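Local coordinates for protein putative hyaluronoglucosaminidase (Clostridium perfringens, PDB 6PWI) that probably hydrolyses N-acetylhexosamine-containing glycans as a family 84 glycoside hydrolase, this chain holding the catalytic barrel and flanking domains of a longer, probably cell-wall-anchored protein, at residues Ala280-Leu285 against Arg291-Leu296; Phe378-Glu381 against Arg385-Phe388. All coordinates share one frame; numbering follows the deposited sequence.

Interaction 1 (Ala280-Leu285 against Arg291-Leu296); sequences AKFEQL and RQFGVL
Phe-282 and Phe-293 each hold CG anti to their own carbonyl carbon, beside the backbone N (chi1 -84° and -64°), and these matching torsions help bring a ring from the helix and a ring from the strand together between the two backbones, one over the other. The two side chains slide past each other in opposite directions and finish as an offset, face-to-face stack. The ring centroids lie 4.5 Å apart and the planes are tilted by 18°. Overlap is partial: CD1 of Phe-293 rides over one face of Phe-282 toward its rim, 4.0 Å from Phe-282 CD1, and CG of Phe-282 lies in the same manner over Phe-293. One turn further along the helix, Leu-285 comes at the Phe-293 ring from the edge, near its plane, with its CB 3.8 Å from Phe-293 CE1. The far end of that ring reaches back to the helix backbone, where Phe-293 CZ lies 3.7 Å from Phe-282 O. Phe-293 therefore meets three kinds of group on the helix: an aromatic face, an aliphatic CB and a main-chain carbonyl. Phe-327 touches both rings, Leu-314 of helix 304-321 packs on Phe-282, and Trp-253 of the adjacent strand touches Leu-285. Across the buried interface the contact is one of dispersion and shape, in which stacked aromatic faces, rather than polar bonds, join the helix to the strand.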
# COMPACT_ATOMS: atom_id res chain seq x y z
N ALA A 280 27.30 -13.77 8.14
CA ALA A 280 27.01 -15.06 7.55
C ALA A 280 25.53 -15.12 7.19
O ALA A 280 25.17 -15.49 6.07
CB ALA A 280 27.40 -16.18 8.49
N LYS A 281 24.68 -14.70 8.13
CA LYS A 281 23.24 -14.72 7.93
C LYS A 281 22.87 -13.84 6.75
O LYS A 281 22.02 -14.23 5.94
CB LYS A 281 22.49 -14.29 9.20
CG LYS A 281 20.98 -14.41 9.11
CD LYS A 281 20.50 -15.74 8.56
CE LYS A 281 19.26 -16.25 9.27
NZ LYS A 281 19.42 -16.20 10.74
N PHE A 282 23.50 -12.66 6.64
CA PHE A 282 23.22 -11.75 5.54
C PHE A 282 23.63 -12.40 4.23
O PHE A 282 22.93 -12.27 3.23
CB PHE A 282 23.89 -10.39 5.75
CG PHE A 282 23.15 -9.40 6.62
CD1 PHE A 282 22.01 -9.76 7.32
CD2 PHE A 282 23.60 -8.10 6.76
CE1 PHE A 282 21.33 -8.85 8.12
CE2 PHE A 282 22.93 -7.18 7.55
CZ PHE A 282 21.80 -7.56 8.24
N GLU A 283 24.76 -13.12 4.26
CA GLU A 283 25.28 -13.83 3.09
C GLU A 283 24.27 -14.88 2.63
O GLU A 283 24.08 -15.06 1.43
CB GLU A 283 26.64 -14.47 3.37
CG GLU A 283 27.78 -13.48 3.53
CD GLU A 283 28.21 -12.76 2.26
OE1 GLU A 283 27.59 -13.01 1.19
OE2 GLU A 283 29.17 -11.96 2.33
N GLN A 284 23.63 -15.57 3.60
CA GLN A 284 22.65 -16.60 3.28
C GLN A 284 21.48 -15.99 2.52
O GLN A 284 21.06 -16.53 1.49
CB GLN A 284 22.20 -17.37 4.53
CG GLN A 284 21.38 -18.61 4.20
CD GLN A 284 20.58 -19.20 5.35
OE1 GLN A 284 20.22 -18.53 6.31
NE2 GLN A 284 20.28 -20.48 5.24
N LEU A 285 20.96 -14.85 3.01
CA LEU A 285 19.87 -14.18 2.32
C LEU A 285 20.36 -13.65 0.97
O LEU A 285 19.64 -13.75 -0.02
CB LEU A 285 19.28 -13.06 3.18
CG LEU A 285 18.22 -13.45 4.21
CD1 LEU A 285 17.13 -14.33 3.61
CD2 LEU A 285 18.83 -14.11 5.43
N ARG A 291 18.84 -8.05 -1.74
CA ARG A 291 19.80 -7.01 -2.08
C ARG A 291 19.56 -5.74 -1.25
O ARG A 291 20.12 -4.68 -1.56
CB ARG A 291 19.77 -6.73 -3.59
CG ARG A 291 20.38 -7.84 -4.44
CD ARG A 291 21.88 -7.99 -4.28
NE ARG A 291 22.46 -9.08 -5.06
CZ ARG A 291 22.38 -10.38 -4.77
NH1 ARG A 291 22.95 -11.27 -5.56
NH2 ARG A 291 21.74 -10.80 -3.69
N GLN A 292 18.72 -5.84 -0.20
CA GLN A 292 18.48 -4.75 0.72
C GLN A 292 18.05 -5.31 2.07
O GLN A 292 17.31 -6.30 2.13
CB GLN A 292 17.45 -3.75 0.17
CG GLN A 292 17.47 -2.42 0.89
CD GLN A 292 16.66 -1.32 0.25
OE1 GLN A 292 15.82 -1.54 -0.63
NE2 GLN A 292 16.90 -0.10 0.71
N PHE A 293 18.51 -4.67 3.15
CA PHE A 293 18.36 -5.20 4.49
C PHE A 293 17.90 -4.12 5.46
O PHE A 293 18.24 -2.95 5.30
CB PHE A 293 19.69 -5.82 4.94
CG PHE A 293 20.13 -7.01 4.13
CD1 PHE A 293 19.67 -8.29 4.43
CD2 PHE A 293 20.98 -6.85 3.05
CE1 PHE A 293 20.07 -9.38 3.67
CE2 PHE A 293 21.38 -7.94 2.29
CZ PHE A 293 20.93 -9.21 2.60
N GLY A 294 17.12 -4.53 6.47
CA GLY A 294 16.72 -3.67 7.57
C GLY A 294 17.26 -4.19 8.90
O GLY A 294 17.35 -5.40 9.11
N VAL A 295 17.63 -3.27 9.79
CA VAL A 295 18.07 -3.61 11.14
C VAL A 295 17.10 -2.96 12.12
O VAL A 295 16.92 -1.75 12.11
CB VAL A 295 19.52 -3.15 11.39
CG1 VAL A 295 19.93 -3.31 12.85
CG2 VAL A 295 20.50 -3.88 10.49
N LEU A 296 16.46 -3.78 12.96
CA LEU A 296 15.38 -3.29 13.80
C LEU A 296 15.82 -3.24 15.25
O LEU A 296 16.22 -4.25 15.82
CB LEU A 296 14.15 -4.18 13.61
CG LEU A 296 13.73 -4.44 12.16
CD1 LEU A 296 12.43 -5.22 12.11
CD2 LEU A 296 13.60 -3.15 11.38

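Interaction 2 (Phe378-Glu381 against Arg385-Phe388); sequences FFEE and RQAF
Arg-385 meets the helix through its main-chain oxygen, which lies at the edge of the Phe-379 ring, in its plane, 3.2 Å from Phe-379 CD2. The same oxygen receives a CA-H···O contact from Glu-380, with Arg-385 O 3.5 Å from Glu-380 CA and an angle of 157° at the hydrogen. The guanidinium group of Arg-385 is bound elsewhere: NH1 bonds to the carbonyls of Pro-355 and Ile-358, and NH2 to those of Gly-352 and Met-354. Next comes Gln-386, whose extended chain runs beside that of Glu-380, both pointing the same way. The nearest approach is Gln-386 CG to Glu-380 OE1, 3.5 Å, a van der Waals contact, and the carboxylate and amide planes stand almost perpendicular. Ala-387 then turns its methyl toward the helix and places it over one face of the Phe-379 ring. This is a CH-pi contact, with Ala-387 CB 3.5 Å from the ring centroid of Phe-379 and only 16° off the ring normal. With CG trans to its backbone N (chi1 -179°), Phe-379 extends its ring toward the strand and presents that face to the methyl. Ile-360 and Trp-362 of the neighbouring strand also touch this ring, Trp-362 edge-to-face. Phe-388 starts away from the helix, and its side chain touches Trp-179, Met-361 and Val-422. An outer helix laying an aromatic ring over a small residue of the segment leading into the next strand here completes a beta-alpha-beta unit, within the eight-stranded parallel beta/alpha barrel of the family 84 catalytic domain.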
# COMPACT_ATOMS: atom_id res chain seq x y z
N PHE A 378 10.87 17.82 13.63
CA PHE A 378 11.39 17.38 14.91
C PHE A 378 12.46 16.31 14.69
O PHE A 378 13.55 16.39 15.25
CB PHE A 378 10.28 16.87 15.84
CG PHE A 378 10.83 16.20 17.08
CD1 PHE A 378 11.12 16.94 18.22
CD2 PHE A 378 11.14 14.85 17.09
CE1 PHE A 378 11.66 16.34 19.35
CE2 PHE A 378 11.68 14.25 18.21
CZ PHE A 378 11.93 14.99 19.34
N PHE A 379 12.12 15.30 13.87
CA PHE A 379 13.00 14.19 13.59
C PHE A 379 14.33 14.71 13.04
O PHE A 379 15.39 14.26 13.46
CB PHE A 379 12.36 13.20 12.61
CG PHE A 379 13.24 12.01 12.30
CD1 PHE A 379 13.09 10.82 12.99
CD2 PHE A 379 14.23 12.09 11.33
CE1 PHE A 379 13.90 9.73 12.71
CE2 PHE A 379 15.04 11.01 11.05
CZ PHE A 379 14.87 9.83 11.74
N GLU A 380 14.24 15.65 12.09
CA GLU A 380 15.42 16.18 11.43
C GLU A 380 16.30 16.92 12.43
O GLU A 380 17.52 16.74 12.43
CB GLU A 380 15.04 17.05 10.22
CG GLU A 380 16.24 17.48 9.40
CD GLU A 380 16.00 18.01 7.99
OE1 GLU A 380 14.83 17.99 7.53
OE2 GLU A 380 16.98 18.44 7.36
N GLU A 381 15.69 17.75 13.28
CA GLU A 381 16.38 18.52 14.30
C GLU A 381 17.10 17.57 15.26
O GLU A 381 18.20 17.88 15.72
CB GLU A 381 15.36 19.42 15.00
CG GLU A 381 15.93 20.66 15.67
CD GLU A 381 14.91 21.74 16.03
OE1 GLU A 381 13.83 21.79 15.38
OE2 GLU A 381 15.20 22.54 16.95
N ARG A 385 19.02 14.08 9.89
CA ARG A 385 18.65 13.73 8.52
C ARG A 385 17.13 13.54 8.46
O ARG A 385 16.47 13.44 9.49
CB ARG A 385 19.38 12.46 8.09
CG ARG A 385 18.87 11.19 8.76
CD ARG A 385 19.75 9.98 8.55
NE ARG A 385 20.94 10.04 9.38
CZ ARG A 385 21.96 9.18 9.33
NH1 ARG A 385 21.94 8.17 8.47
NH2 ARG A 385 22.98 9.33 10.15
N GLN A 386 16.58 13.48 7.25
CA GLN A 386 15.15 13.33 7.08
C GLN A 386 14.72 11.90 7.40
O GLN A 386 15.50 10.96 7.26
CB GLN A 386 14.76 13.74 5.67
CG GLN A 386 14.97 15.22 5.41
CD GLN A 386 14.43 15.60 4.06
OE1 GLN A 386 14.41 14.80 3.12
NE2 GLN A 386 13.98 16.84 3.96
N ALA A 387 13.45 11.76 7.82
CA ALA A 387 12.92 10.49 8.29
C ALA A 387 12.41 9.64 7.12
O ALA A 387 12.05 10.16 6.07
CB ALA A 387 11.81 10.74 9.28
N PHE A 388 12.41 8.33 7.35
CA PHE A 388 11.69 7.38 6.52
C PHE A 388 10.45 6.97 7.33
O PHE A 388 10.57 6.39 8.40
CB PHE A 388 12.63 6.24 6.12
CG PHE A 388 12.04 5.08 5.35
CD1 PHE A 388 10.87 5.22 4.61
CD2 PHE A 388 12.68 3.85 5.33
CE1 PHE A 388 10.34 4.16 3.89
CE2 PHE A 388 12.15 2.79 4.61
CZ PHE A 388 10.98 2.94 3.90

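In the fold
From the N terminus, the chain passes through a mixed-sheet domain before entering the barrel at strand 179-184. Interaction 1 comes first: helix 268-286 returns from strand 250-255, and a short turn brings it to strand 293-296, fourth in the barrel, which precedes the predicted proton donor Asp-299. Interaction 2 opens later, where helix 373-383 is followed, after a short connection, by strand 387-391, the seventh. The contacts follow in series, neither nested nor crossed, each closing a tight local loop. The centres of interaction 1 and interaction 2 are about 25 Å apart, and the two do not touch. They share the closed parallel sheet and fasten different outer helices to it.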